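Putative hydrolase YdeN (PDB 1UXO) is a putative serine hydrolase of the alpha/beta-hydrolase fold, probably an esterase-like enzyme whose natural substrate is not established. Local coordinates at residues K5-H11 with Q35-M41; T67-A71 with L183-F187; A71-P77 with I96-F101; P77-R81 with F114-F119. The protein carries 2 engineered substitutions. One frame throughout, in Å; residues are numbered along the deposited sequence.

Contact 1: K5-H11 with Q35-M41; sequences KQVYIIH and QADILNM
Gln6 meets Asp37 through its side-chain amide, across two parallel strands joined as a beta-alpha-beta unit through helix 22-31. Gln6 NE2 gives OD2 of Asp37 a hydrogen bond of 2.7 Å. The acceptor uses its anti lone pair, and amide and carboxylate are nearly coplanar. The chain of Gln6 leaves with CG anti to the backbone N (chi1 170°) and bends at chi2, which carries the amide over to Asp37. On the syn side, Gln35 NE2 reaches the same OD2 at 2.9 Å, tilted from the carboxylate plane. A water also links OD2 to Gln6 OE1. Val7 N bonds to Gln35 O, and Val7 O receives Asp37 N. On the face of the sheet opposite Gln6 and Asp37, Val7 CB lies 4.1 Å from Ala36 CB. The Tyr8 ring turns its CD1 to Leu39 CD2 at 3.8 Å, while its hydroxyl bonds to Thr62. Ile9 N and O continue the ladder to Asp37 O and Leu39 N. Ile9 CD1 crosses the side chain of Ile38, 3.9 Å from CG1. Past the strand, His11 NE2 accepts a bond from Met41 N (selenomethionine) at 3.0 Å. The donor stands 33° out of the ring plane. NE2 therefore serves as an acceptor here. At the other end, three donors around OD2 probably favour a charged Asp37.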
loop_
_atom_site.group_PDB
_atom_site.type_symbol
_atom_site.label_atom_id
_atom_site.label_comp_id
_atom_site.label_asym_id
_atom_site.label_seq_id
_atom_site.Cartn_x
_atom_site.Cartn_y
_atom_site.Cartn_z
ATOM N N LYS A 5 14.541 -7.890 8.415
ATOM C CA LYS A 5 13.531 -7.075 7.745
ATOM C C LYS A 5 13.267 -7.485 6.301
ATOM O O LYS A 5 14.155 -7.874 5.556
ATOM C CB LYS A 5 13.898 -5.589 7.792
ATOM C CG LYS A 5 13.994 -5.016 9.182
ATOM C CD LYS A 5 14.110 -3.485 9.211
ATOM C CE LYS A 5 15.509 -3.017 8.996
ATOM N NZ LYS A 5 16.418 -3.443 10.117
ATOM N N GLN A 6 12.016 -7.324 5.908
ATOM C CA GLN A 6 11.578 -7.587 4.577
ATOM C C GLN A 6 10.521 -6.557 4.248
ATOM O O GLN A 6 9.600 -6.335 5.025
ATOM C CB GLN A 6 10.957 -9.000 4.487
ATOM C CG GLN A 6 10.242 -9.273 3.164
ATOM C CD GLN A 6 11.205 -9.442 2.014
ATOM O OE1 GLN A 6 12.193 -10.128 2.169
ATOM N NE2 GLN A 6 10.944 -8.790 0.883
ATOM N N VAL A 7 10.629 -5.935 3.083
ATOM C CA VAL A 7 9.636 -4.947 2.687
ATOM C C VAL A 7 9.053 -5.473 1.398
ATOM O O VAL A 7 9.820 -5.854 0.492
ATOM C CB VAL A 7 10.289 -3.612 2.396
ATOM C CG1 VAL A 7 9.267 -2.643 1.854
ATOM C CG2 VAL A 7 10.974 -3.109 3.642
ATOM N N TYR A 8 7.740 -5.531 1.304
ATOM C CA TYR A 8 7.067 -5.874 0.048
ATOM C C TYR A 8 6.411 -4.624 -0.518
ATOM O O TYR A 8 5.822 -3.834 0.237
ATOM C CB TYR A 8 6.031 -6.976 0.237
ATOM C CG TYR A 8 6.597 -8.357 0.455
ATOM C CD1 TYR A 8 7.345 -9.002 -0.527
ATOM C CD2 TYR A 8 6.438 -9.005 1.664
ATOM C CE1 TYR A 8 7.830 -10.317 -0.310
ATOM C CE2 TYR A 8 6.906 -10.260 1.874
ATOM C CZ TYR A 8 7.644 -10.893 0.909
ATOM O OH TYR A 8 8.118 -12.165 1.153
ATOM N N ILE A 9 6.490 -4.449 -1.826
ATOM C CA ILE A 9 5.928 -3.274 -2.489
ATOM C C ILE A 9 4.878 -3.747 -3.485
ATOM O O ILE A 9 5.170 -4.608 -4.347
ATOM C CB ILE A 9 7.030 -2.473 -3.168
ATOM C CG1 ILE A 9 8.060 -1.997 -2.172
ATOM C CG2 ILE A 9 6.457 -1.245 -4.001
ATOM C CD1 ILE A 9 9.405 -1.648 -2.857
ATOM N N ILE A 10 3.669 -3.198 -3.374
ATOM C CA ILE A 10 2.518 -3.669 -4.172
ATOM C C ILE A 10 1.878 -2.509 -4.946
ATOM O O ILE A 10 1.430 -1.500 -4.374
ATOM C CB ILE A 10 1.443 -4.357 -3.262
ATOM C CG1 ILE A 10 2.042 -5.442 -2.396
ATOM C CG2 ILE A 10 0.281 -4.903 -4.142
ATOM C CD1 ILE A 10 2.525 -5.045 -1.049
ATOM N N HIS A 11 1.786 -2.689 -6.256
ATOM C CA HIS A 11 1.316 -1.671 -7.185
ATOM C C HIS A 11 -0.201 -1.664 -7.331
ATOM O O HIS A 11 -0.896 -2.435 -6.714
ATOM C CB HIS A 11 1.963 -1.896 -8.570
ATOM C CG HIS A 11 1.502 -3.160 -9.235
ATOM N ND1 HIS A 11 0.232 -3.316 -9.746
ATOM C CD2 HIS A 11 2.145 -4.340 -9.446
ATOM C CE1 HIS A 11 0.109 -4.544 -10.248
ATOM N NE2 HIS A 11 1.265 -5.178 -10.099
ATOM N N GLN A 35 16.228 -5.588 2.474
ATOM C CA GLN A 35 15.690 -6.396 1.416
ATOM C C GLN A 35 14.254 -5.927 1.129
ATOM O O GLN A 35 13.431 -5.879 2.017
ATOM C CB GLN A 35 15.709 -7.896 1.842
ATOM C CG GLN A 35 15.191 -8.871 0.768
ATOM C CD GLN A 35 15.938 -8.737 -0.517
ATOM O OE1 GLN A 35 17.170 -8.560 -0.510
ATOM N NE2 GLN A 35 15.221 -8.753 -1.620
ATOM N N ALA A 36 14.009 -5.574 -0.121
ATOM C CA ALA A 36 12.693 -5.161 -0.637
ATOM C C ALA A 36 12.428 -5.916 -1.921
ATOM O O ALA A 36 13.330 -6.133 -2.730
ATOM C CB ALA A 36 12.674 -3.704 -0.900
ATOM N N ASP A 37 11.197 -6.376 -2.051
ATOM C CA ASP A 37 10.708 -7.100 -3.229
ATOM C C ASP A 37 9.414 -6.461 -3.716
ATOM O O ASP A 37 8.490 -6.271 -2.950
ATOM C CB ASP A 37 10.533 -8.571 -2.900
ATOM C CG ASP A 37 11.892 -9.223 -2.576
ATOM O OD1 ASP A 37 12.627 -9.573 -3.538
ATOM O OD2 ASP A 37 12.356 -9.309 -1.410
ATOM N N ILE A 38 9.403 -6.054 -4.984
ATOM C CA ILE A 38 8.240 -5.528 -5.619
ATOM C C ILE A 38 7.400 -6.681 -6.173
ATOM O O ILE A 38 7.879 -7.449 -7.010
ATOM C CB ILE A 38 8.606 -4.552 -6.754
ATOM C CG1 ILE A 38 9.658 -3.485 -6.316
ATOM C CG2 ILE A 38 7.311 -3.919 -7.251
ATOM C CD1 ILE A 38 10.430 -2.892 -7.429
ATOM N N LEU A 39 6.154 -6.765 -5.748
ATOM C CA LEU A 39 5.295 -7.871 -6.134
ATOM C C LEU A 39 4.428 -7.462 -7.296
ATOM O O LEU A 39 3.682 -6.456 -7.191
ATOM C CB LEU A 39 4.382 -8.243 -4.978
ATOM C CG LEU A 39 5.090 -8.730 -3.740
ATOM C CD1 LEU A 39 4.062 -9.240 -2.732
ATOM C CD2 LEU A 39 6.095 -9.801 -4.050
ATOM N N ASN A 40 4.348 -8.297 -8.307
ATOM C CA ASN A 40 3.423 -8.081 -9.391
ATOM C C ASN A 40 2.123 -8.803 -9.118
ATOM O O ASN A 40 2.118 -9.938 -8.607
ATOM C CB ASN A 40 4.010 -8.570 -10.699
ATOM C CG ASN A 40 5.102 -7.689 -11.203
ATOM O OD1 ASN A 40 4.835 -6.523 -11.524
ATOM N ND2 ASN A 40 6.338 -8.209 -11.281
HETATM N N MSE A 41 1.018 -8.148 -9.465
HETATM C CA MSE A 41 -0.304 -8.752 -9.368
HETATM C C MSE A 41 -0.789 -9.244 -10.740
HETATM O O MSE A 41 -0.416 -8.681 -11.774
HETATM C CB MSE A 41 -1.291 -7.746 -8.792
HETATM C CG MSE A 41 -0.912 -7.267 -7.411
HETATM SE SE MSE A 41 -1.213 -8.615 -5.981
HETATM C CE MSE A 41 0.738 -8.997 -5.512
HETATM O O HOH W 1 16.720 -6.914 5.178
HETATM O O HOH W 2 13.424 -11.456 0.075
#

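Contact 2: T67-A71 with L183-F187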
loop_
_atom_site.group_PDB
_atom_site.type_symbol
_atom_site.label_atom_id
_atom_site.label_comp_id
_atom_site.label_asym_id
_atom_site.label_seq_id
_atom_site.Cartn_x
_atom_site.Cartn_y
_atom_site.Cartn_z
ATOM N N THR A 67 8.220 -7.578 8.940
ATOM C CA THR A 67 7.744 -7.399 7.554
ATOM C C THR A 67 6.962 -6.129 7.437
ATOM O O THR A 67 6.114 -5.826 8.305
ATOM C CB THR A 67 6.909 -8.590 7.143
ATOM O OG1 THR A 67 7.663 -9.791 7.369
ATOM C CG2 THR A 67 6.583 -8.616 5.621
ATOM N N TYR A 68 7.162 -5.431 6.307
ATOM C CA TYR A 68 6.487 -4.168 6.040
ATOM C C TYR A 68 5.906 -4.167 4.655
ATOM O O TYR A 68 6.538 -4.644 3.699
ATOM C CB TYR A 68 7.454 -2.992 6.146
ATOM C CG TYR A 68 8.065 -2.857 7.513
ATOM C CD1 TYR A 68 7.583 -1.934 8.438
ATOM C CD2 TYR A 68 9.110 -3.669 7.892
ATOM C CE1 TYR A 68 8.136 -1.855 9.719
ATOM C CE2 TYR A 68 9.655 -3.597 9.173
ATOM C CZ TYR A 68 9.163 -2.689 10.066
ATOM O OH TYR A 68 9.724 -2.619 11.308
ATOM N N LEU A 69 4.692 -3.673 4.528
ATOM C CA LEU A 69 4.010 -3.639 3.248
ATOM C C LEU A 69 3.781 -2.183 2.820
ATOM O O LEU A 69 3.166 -1.393 3.556
ATOM C CB LEU A 69 2.649 -4.370 3.338
ATOM C CG LEU A 69 2.588 -5.746 4.027
ATOM C CD1 LEU A 69 1.156 -6.280 4.142
ATOM C CD2 LEU A 69 3.475 -6.721 3.207
ATOM N N VAL A 70 4.240 -1.853 1.630
ATOM C CA VAL A 70 4.061 -0.546 1.028
ATOM C C VAL A 70 3.209 -0.778 -0.211
ATOM O O VAL A 70 3.590 -1.531 -1.095
ATOM C CB VAL A 70 5.406 0.074 0.627
ATOM C CG1 VAL A 70 5.209 1.428 -0.142
ATOM C CG2 VAL A 70 6.274 0.231 1.864
ATOM N N ALA A 71 2.087 -0.108 -0.289
ATOM C CA ALA A 71 1.164 -0.305 -1.405
ATOM C C ALA A 71 0.799 1.012 -2.035
ATOM O O ALA A 71 0.818 2.048 -1.348
ATOM C CB ALA A 71 -0.083 -1.009 -0.891
ATOM N N LEU A 183 8.993 4.923 6.200
ATOM C CA LEU A 183 9.334 3.529 6.424
ATOM C C LEU A 183 10.508 3.372 7.350
ATOM O O LEU A 183 10.483 2.597 8.333
ATOM C CB LEU A 183 9.611 2.854 5.043
ATOM C CG LEU A 183 9.809 1.375 5.020
ATOM C CD1 LEU A 183 8.584 0.632 5.597
ATOM C CD2 LEU A 183 10.164 0.931 3.614
ATOM N N THR A 184 11.573 4.098 7.055
ATOM C CA THR A 184 12.773 4.001 7.847
ATOM C C THR A 184 12.548 4.405 9.318
ATOM O O THR A 184 13.200 3.855 10.217
ATOM C CB THR A 184 13.892 4.821 7.137
ATOM O OG1 THR A 184 14.253 4.108 5.942
ATOM C CG2 THR A 184 15.197 4.874 7.962
ATOM N N SER A 185 11.665 5.357 9.563
ATOM C CA SER A 185 11.358 5.791 10.933
ATOM C C SER A 185 10.740 4.628 11.741
ATOM O O SER A 185 10.949 4.506 12.961
ATOM C CB SER A 185 10.478 7.042 10.928
ATOM O OG SER A 185 9.100 6.751 10.672
ATOM N N TYR A 186 10.031 3.752 11.054
ATOM C CA TYR A 186 9.493 2.570 11.697
ATOM C C TYR A 186 10.588 1.637 12.205
ATOM O O TYR A 186 10.359 0.878 13.170
ATOM C CB TYR A 186 8.679 1.748 10.730
ATOM C CG TYR A 186 7.410 2.349 10.180
ATOM C CD1 TYR A 186 6.864 3.550 10.658
ATOM C CD2 TYR A 186 6.726 1.665 9.180
ATOM C CE1 TYR A 186 5.667 4.063 10.098
ATOM C CE2 TYR A 186 5.544 2.107 8.699
ATOM C CZ TYR A 186 5.035 3.336 9.165
ATOM O OH TYR A 186 3.835 3.712 8.632
ATOM N N PHE A 187 11.686 1.544 11.460
ATOM C CA PHE A 187 12.761 0.624 11.799
ATOM C C PHE A 187 13.498 1.085 13.068
ATOM O O PHE A 187 13.982 0.245 13.842
ATOM C CB PHE A 187 13.796 0.501 10.676
ATOM C CG PHE A 187 13.234 0.103 9.317
ATOM C CD1 PHE A 187 12.009 -0.529 9.180
ATOM C CD2 PHE A 187 13.960 0.382 8.173
ATOM C CE1 PHE A 187 11.543 -0.869 7.938
ATOM C CE2 PHE A 187 13.518 0.006 6.935
ATOM C CZ PHE A 187 12.299 -0.620 6.807
#
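Tyr68 and Phe187 form a T-shaped (edge-to-face) pair between a central strand and the C-terminal helix. The edge of Phe187 points at the face of Tyr68, with centroids 4.9 Å apart and planes at 70°. Phe187 CE1 sits over the centre of the tyrosine ring, and its closest atom there is Tyr68 CE2 at 3.5 Å. The other contacts of Tyr68 come from the same helix. Leu183 brings its CD1 methyl to Tyr68 CB at 3.8 Å. With chi1 at -172°, Leu183 swings CD1 in toward the strand. Tyr186 and Tyr68 lie alongside each other and point opposite ways. The ring edge of Tyr186, at CD2, lies 3.8 Å from Tyr68 CD1. Further along the strand, Val70 CG2 touches Leu183 CD2 at 4.3 Å.

Leu183, Tyr186 and Phe187 are one helical turn's worth of positions, and together they present one side of helix 177-188 to the sheet. It is the helix-on-sheet packing of an alpha/beta fold. The axes of segments 67-71 and 183-187 run nearly antiparallel and approach to 10.7 Å. Outside the pair, Tyr186 stacks on His130 and also packs on Ile96. Leu183 reaches Val7 and Ile96 in the two strands that flank 67-72. Lys5 makes a cation-pi contact with Phe187.

The two segments hold each other by ring and methyl packing alone. The fit is thus set by shape and by the ring-edge hydrogens of Phe187 meeting the pi face of Tyr68.

Contact 3: A71-P77 with I96-F101; sequences AHSLGCP and ILVSGF
Ser73 sits at the nucleophile elbow of the alpha/beta-hydrolase fold, the sharp turn between strand 67-72 and helix 75-84, and its N bonds to Val98 O at 2.8 Å. Ser73 is the predicted nucleophile of the charge relay system. Its backbone is strained, with phi 55° and psi -117°, in a type II' turn from His72 to Gly75. Gly75 N closes that turn on His72 O, and Cys76 N donates to Ser73 O. The parallel strands are paired just before the elbow. Ala71 N donates to Ile96 O, and Ala71 O accepts from Val98 N at 2.8 Å. The bond from Ser73 N is almost straight, so strand 92-98 holds the backbone of the nucleophile directly.

His72 NE2 finds its partner in His166 O, while its CD2 packs on Val98 CG1. Ser73 OG lies close to His166 NE2. Cys76 SG touches both Leu97 CB and Gly100 CA, 3.6 Å from each. Not every polar atom is matched: Ser99 O, Phe101 N and Phe101 O are buried with no partner in the model.

Phe101 CG stands between its backbone N and carbonyl carbon (chi1 60°), which brings the ring against the elbow. CE2 comes to 3.4 Å from Ser73 C, and CZ to 4.0 Å from Leu74 CD1. An alanine here would remove the ring and is likely to open a gap beside Ser73 and Pro77. Pro77 makes a CH-pi contact with that ring, its CG over one face and 4.2 Å from the centroid.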
loop_
_atom_site.group_PDB
_atom_site.type_symbol
_atom_site.label_atom_id
_atom_site.label_comp_id
_atom_site.label_asym_id
_atom_site.label_seq_id
_atom_site.Cartn_x
_atom_site.Cartn_y
_atom_site.Cartn_z
ATOM N N ALA A 71 2.087 -0.108 -0.289
ATOM C CA ALA A 71 1.164 -0.305 -1.405
ATOM C C ALA A 71 0.799 1.012 -2.035
ATOM O O ALA A 71 0.818 2.048 -1.348
ATOM C CB ALA A 71 -0.083 -1.009 -0.891
ATOM N N HIS A 72 0.451 0.954 -3.337
ATOM C CA HIS A 72 0.019 2.095 -4.067
ATOM C C HIS A 72 -1.368 1.874 -4.667
ATOM O O HIS A 72 -1.656 0.822 -5.272
ATOM C CB HIS A 72 1.015 2.447 -5.189
ATOM C CG HIS A 72 0.654 3.708 -5.947
ATOM N ND1 HIS A 72 0.656 3.757 -7.327
ATOM C CD2 HIS A 72 0.341 4.966 -5.527
ATOM C CE1 HIS A 72 0.319 4.980 -7.721
ATOM N NE2 HIS A 72 0.133 5.735 -6.657
ATOM N N SER A 73 -2.231 2.837 -4.396
ATOM C CA SER A 73 -3.555 2.935 -4.996
ATOM C C SER A 73 -4.367 1.639 -4.776
ATOM O O SER A 73 -4.588 1.240 -3.601
ATOM C CB SER A 73 -3.393 3.395 -6.460
ATOM O OG SER A 73 -4.643 3.859 -6.974
ATOM N N LEU A 74 -4.726 0.936 -5.855
ATOM C CA LEU A 74 -5.516 -0.331 -5.728
ATOM C C LEU A 74 -4.865 -1.397 -4.871
ATOM O O LEU A 74 -5.558 -2.204 -4.229
ATOM C CB LEU A 74 -5.873 -0.909 -7.092
ATOM C CG LEU A 74 -6.922 -2.008 -7.132
ATOM C CD1 LEU A 74 -8.349 -1.512 -6.691
ATOM C CD2 LEU A 74 -6.953 -2.684 -8.537
ATOM N N GLY A 75 -3.540 -1.389 -4.769
ATOM C CA GLY A 75 -2.879 -2.336 -3.877
ATOM C C GLY A 75 -3.259 -2.166 -2.425
ATOM O O GLY A 75 -3.141 -3.096 -1.630
ATOM N N CYS A 76 -3.630 -0.943 -2.072
ATOM C CA CYS A 76 -4.082 -0.622 -0.711
ATOM C C CYS A 76 -5.303 -1.432 -0.248
ATOM O O CYS A 76 -5.171 -2.165 0.754
ATOM C CB CYS A 76 -4.215 0.889 -0.517
ATOM S SG CYS A 76 -2.680 1.796 -0.842
ATOM N N PRO A 77 -6.473 -1.313 -0.903
ATOM C CA PRO A 77 -7.611 -2.104 -0.450
ATOM C C PRO A 77 -7.351 -3.601 -0.569
ATOM O O PRO A 77 -7.854 -4.400 0.224
ATOM C CB PRO A 77 -8.776 -1.633 -1.336
ATOM C CG PRO A 77 -8.113 -0.988 -2.563
ATOM C CD PRO A 77 -6.875 -0.380 -1.981
ATOM N N ILE A 96 2.259 1.039 4.752
ATOM C CA ILE A 96 2.171 2.372 4.240
ATOM C C ILE A 96 1.303 2.322 2.996
ATOM O O ILE A 96 1.587 1.562 2.062
ATOM C CB ILE A 96 3.539 2.920 3.912
ATOM C CG1 ILE A 96 4.425 2.995 5.154
ATOM C CG2 ILE A 96 3.426 4.306 3.365
ATOM C CD1 ILE A 96 5.873 3.462 4.850
ATOM N N LEU A 97 0.250 3.105 3.007
ATOM C CA LEU A 97 -0.755 3.087 1.946
ATOM C C LEU A 97 -0.668 4.373 1.179
ATOM O O LEU A 97 -1.212 5.396 1.605
ATOM C CB LEU A 97 -2.142 2.865 2.521
ATOM C CG LEU A 97 -2.235 1.713 3.523
ATOM C CD1 LEU A 97 -3.634 1.604 4.141
ATOM C CD2 LEU A 97 -1.883 0.410 2.849
ATOM N N VAL A 98 0.018 4.319 0.031
ATOM C CA VAL A 98 0.142 5.484 -0.847
ATOM C C VAL A 98 -1.079 5.627 -1.739
ATOM O O VAL A 98 -1.394 4.725 -2.509
ATOM C CB VAL A 98 1.432 5.455 -1.660
ATOM C CG1 VAL A 98 1.646 6.775 -2.328
ATOM C CG2 VAL A 98 2.608 5.156 -0.724
ATOM N N SER A 99 -1.785 6.739 -1.574
ATOM C CA SER A 99 -3.071 6.993 -2.233
ATOM C C SER A 99 -4.086 5.939 -1.888
ATOM O O SER A 99 -4.853 5.504 -2.762
ATOM C CB SER A 99 -2.879 7.089 -3.713
ATOM O OG SER A 99 -1.858 7.980 -4.009
ATOM N N GLY A 100 -4.073 5.508 -0.621
ATOM C CA GLY A 100 -4.977 4.465 -0.164
ATOM C C GLY A 100 -6.438 4.903 -0.124
ATOM O O GLY A 100 -6.777 6.095 0.115
ATOM N N PHE A 101 -7.316 3.937 -0.306
ATOM C CA PHE A 101 -8.731 4.191 -0.264
ATOM C C PHE A 101 -9.429 2.858 0.109
ATOM O O PHE A 101 -8.838 1.776 -0.065
ATOM C CB PHE A 101 -9.262 4.739 -1.604
ATOM C CG PHE A 101 -9.036 3.813 -2.771
ATOM C CD1 PHE A 101 -10.059 3.000 -3.249
ATOM C CD2 PHE A 101 -7.780 3.751 -3.376
ATOM C CE1 PHE A 101 -9.840 2.141 -4.319
ATOM C CE2 PHE A 101 -7.547 2.891 -4.457
ATOM C CZ PHE A 101 -8.567 2.071 -4.925
#

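Contact 4: P77-R81 with F114-F119; sequences PAILR and FTQGSF
Helix 75-84, which follows the nucleophile elbow, is wrapped on one side by the loop 114-119 between strand 92-98 and helix 121-127. Arg81 carries the largest share of the contact. Its guanidinium stacks face to face with the Phe119 ring, a cation-pi contact, CZ 3.6 Å from the ring centroid and the planes 17° apart. Chi1 and chi2 are both near -70°, folding the chain so that NE and CZ pass over the ring. The edge of the guanidinium faces the loop backbone. NH1 donates to Ser118 O at 3.0 Å, and NH2 to Gly117 O at 2.8 Å. Both donors stand above the carbonyl planes, although both oxygens lie near the guanidinium plane. NH1 also forms a salt bridge with Glu84. A water bonded to Gln116 O makes a weak bond to NE.

Closer to the helix backbone, Leu80 CB meets Phe119 CE1 at 3.6 Å. Pro77 CB packs on Thr115 CG2 at 3.7 Å. Ala78 CB approaches the edge of Phe114 near CE1, at 4.2 Å.

A leucine in place of Arg81 would probably leave Ser118 O and Gly117 O without these donors, Glu84 without this charged mate, and the loop freer to move. One cation thus covers a ring face, donates to two loop carbonyls and balances a carboxylate, and these contacts together probably fix the rotation of the guanidinium.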
loop_
_atom_site.group_PDB
_atom_site.type_symbol
_atom_site.label_atom_id
_atom_site.label_comp_id
_atom_site.label_asym_id
_atom_site.label_seq_id
_atom_site.Cartn_x
_atom_site.Cartn_y
_atom_site.Cartn_z
ATOM N N PRO A 77 -6.473 -1.313 -0.903
ATOM C CA PRO A 77 -7.611 -2.104 -0.450
ATOM C C PRO A 77 -7.351 -3.601 -0.569
ATOM O O PRO A 77 -7.854 -4.400 0.224
ATOM C CB PRO A 77 -8.776 -1.633 -1.336
ATOM C CG PRO A 77 -8.113 -0.988 -2.563
ATOM C CD PRO A 77 -6.875 -0.380 -1.981
ATOM N N ALA A 78 -6.518 -3.990 -1.518
ATOM C CA ALA A 78 -6.140 -5.364 -1.616
ATOM C C ALA A 78 -5.409 -5.890 -0.384
ATOM O O ALA A 78 -5.798 -6.909 0.184
ATOM C CB ALA A 78 -5.295 -5.601 -2.871
ATOM N N ILE A 79 -4.415 -5.166 0.073
ATOM C CA ILE A 79 -3.690 -5.653 1.251
ATOM C C ILE A 79 -4.585 -5.501 2.515
ATOM O O ILE A 79 -4.451 -6.281 3.435
ATOM C CB ILE A 79 -2.294 -4.994 1.427
ATOM C CG1 ILE A 79 -2.354 -3.522 1.612
ATOM C CG2 ILE A 79 -1.273 -5.453 0.336
ATOM C CD1 ILE A 79 -0.915 -3.002 2.211
ATOM N N LEU A 80 -5.516 -4.535 2.541
ATOM C CA LEU A 80 -6.457 -4.421 3.674
ATOM C C LEU A 80 -7.358 -5.675 3.759
ATOM O O LEU A 80 -7.572 -6.263 4.854
ATOM C CB LEU A 80 -7.322 -3.132 3.602
ATOM C CG LEU A 80 -6.568 -1.811 3.745
ATOM C CD1 LEU A 80 -7.495 -0.654 3.528
ATOM C CD2 LEU A 80 -5.840 -1.719 5.053
ATOM N N ARG A 81 -7.877 -6.103 2.619
ATOM C CA ARG A 81 -8.657 -7.328 2.589
ATOM C C ARG A 81 -7.824 -8.534 2.972
ATOM O O ARG A 81 -8.313 -9.447 3.638
ATOM C CB ARG A 81 -9.292 -7.531 1.258
ATOM C CG ARG A 81 -10.364 -6.560 0.951
ATOM C CD ARG A 81 -11.619 -6.829 1.843
ATOM N NE ARG A 81 -12.645 -5.892 1.505
ATOM C CZ ARG A 81 -13.625 -5.514 2.288
ATOM N NH1 ARG A 81 -13.792 -6.035 3.510
ATOM N NH2 ARG A 81 -14.446 -4.596 1.797
ATOM N N PHE A 114 -12.982 -4.374 -5.283
ATOM C CA PHE A 114 -11.863 -4.320 -4.319
ATOM C C PHE A 114 -12.247 -3.629 -2.999
ATOM O O PHE A 114 -11.608 -3.863 -1.995
ATOM C CB PHE A 114 -10.672 -3.624 -4.955
ATOM C CG PHE A 114 -9.830 -4.535 -5.812
ATOM C CD1 PHE A 114 -8.631 -5.019 -5.353
ATOM C CD2 PHE A 114 -10.270 -4.937 -7.056
ATOM C CE1 PHE A 114 -7.873 -5.817 -6.133
ATOM C CE2 PHE A 114 -9.543 -5.739 -7.831
ATOM C CZ PHE A 114 -8.334 -6.192 -7.385
ATOM N N THR A 115 -13.272 -2.773 -3.040
ATOM C CA THR A 115 -13.718 -1.994 -1.889
ATOM C C THR A 115 -15.168 -2.178 -1.496
ATOM O O THR A 115 -15.643 -1.534 -0.563
ATOM C CB THR A 115 -13.496 -0.483 -2.138
ATOM O OG1 THR A 115 -14.177 -0.081 -3.345
ATOM C CG2 THR A 115 -12.038 -0.173 -2.367
ATOM N N GLN A 116 -15.892 -3.054 -2.146
ATOM C CA GLN A 116 -17.278 -3.186 -1.764
ATOM C C GLN A 116 -17.309 -3.958 -0.441
ATOM O O GLN A 116 -16.521 -4.886 -0.234
ATOM C CB GLN A 116 -18.126 -3.805 -2.859
ATOM C CG GLN A 116 -18.250 -5.217 -2.800
ATOM C CD GLN A 116 -19.061 -5.777 -3.970
ATOM O OE1 GLN A 116 -18.691 -6.802 -4.510
ATOM N NE2 GLN A 116 -20.108 -5.082 -4.381
ATOM N N GLY A 117 -18.117 -3.433 0.449
ATOM C CA GLY A 117 -18.315 -3.969 1.769
ATOM C C GLY A 117 -17.444 -3.228 2.776
ATOM O O GLY A 117 -16.380 -2.742 2.442
ATOM N N SER A 118 -17.923 -3.123 3.992
ATOM C CA SER A 118 -17.106 -2.595 5.093
ATOM C C SER A 118 -15.879 -3.440 5.419
ATOM O O SER A 118 -15.805 -4.617 5.159
ATOM C CB SER A 118 -17.934 -2.427 6.346
ATOM O OG SER A 118 -18.998 -1.577 6.084
ATOM N N PHE A 119 -14.887 -2.781 5.970
ATOM C CA PHE A 119 -13.661 -3.410 6.428
ATOM C C PHE A 119 -13.734 -3.531 7.983
ATOM O O PHE A 119 -14.283 -2.673 8.669
ATOM C CB PHE A 119 -12.453 -2.508 6.043
ATOM C CG PHE A 119 -12.162 -2.473 4.585
ATOM C CD1 PHE A 119 -11.094 -3.224 4.070
ATOM C CD2 PHE A 119 -12.978 -1.774 3.684
ATOM C CE1 PHE A 119 -10.818 -3.267 2.700
ATOM C CE2 PHE A 119 -12.723 -1.821 2.317
ATOM C CZ PHE A 119 -11.617 -2.550 1.810
HETATM O O HOH W 3 -14.212 -5.834 -1.150
#

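Overall arrangement
Contacts 1, 2 and 3 build on one parallel sheet. Strand 6-10 of contact 1 borders strand 67-72, with Tyr8 N 2.8 Å from Tyr68 O. Contact 2 packs the last helix on that strand, and contact 3 continues from it at Ala71, pairing it with strand 92-98. Contact 4 shares Pro77 with contact 3, touching it where Leu74 CD1 is 3.5 Å from Phe114 CG. Contact 3 holds the predicted nucleophile Ser73, with the His166 side chain about 3 Å away. The side chain of Asp139, like His166 a predicted relay member, is about 4 Å from that of Ser99. The side chains of His11 and Pro77 lie about 8 and 7 Å from that of Ser73.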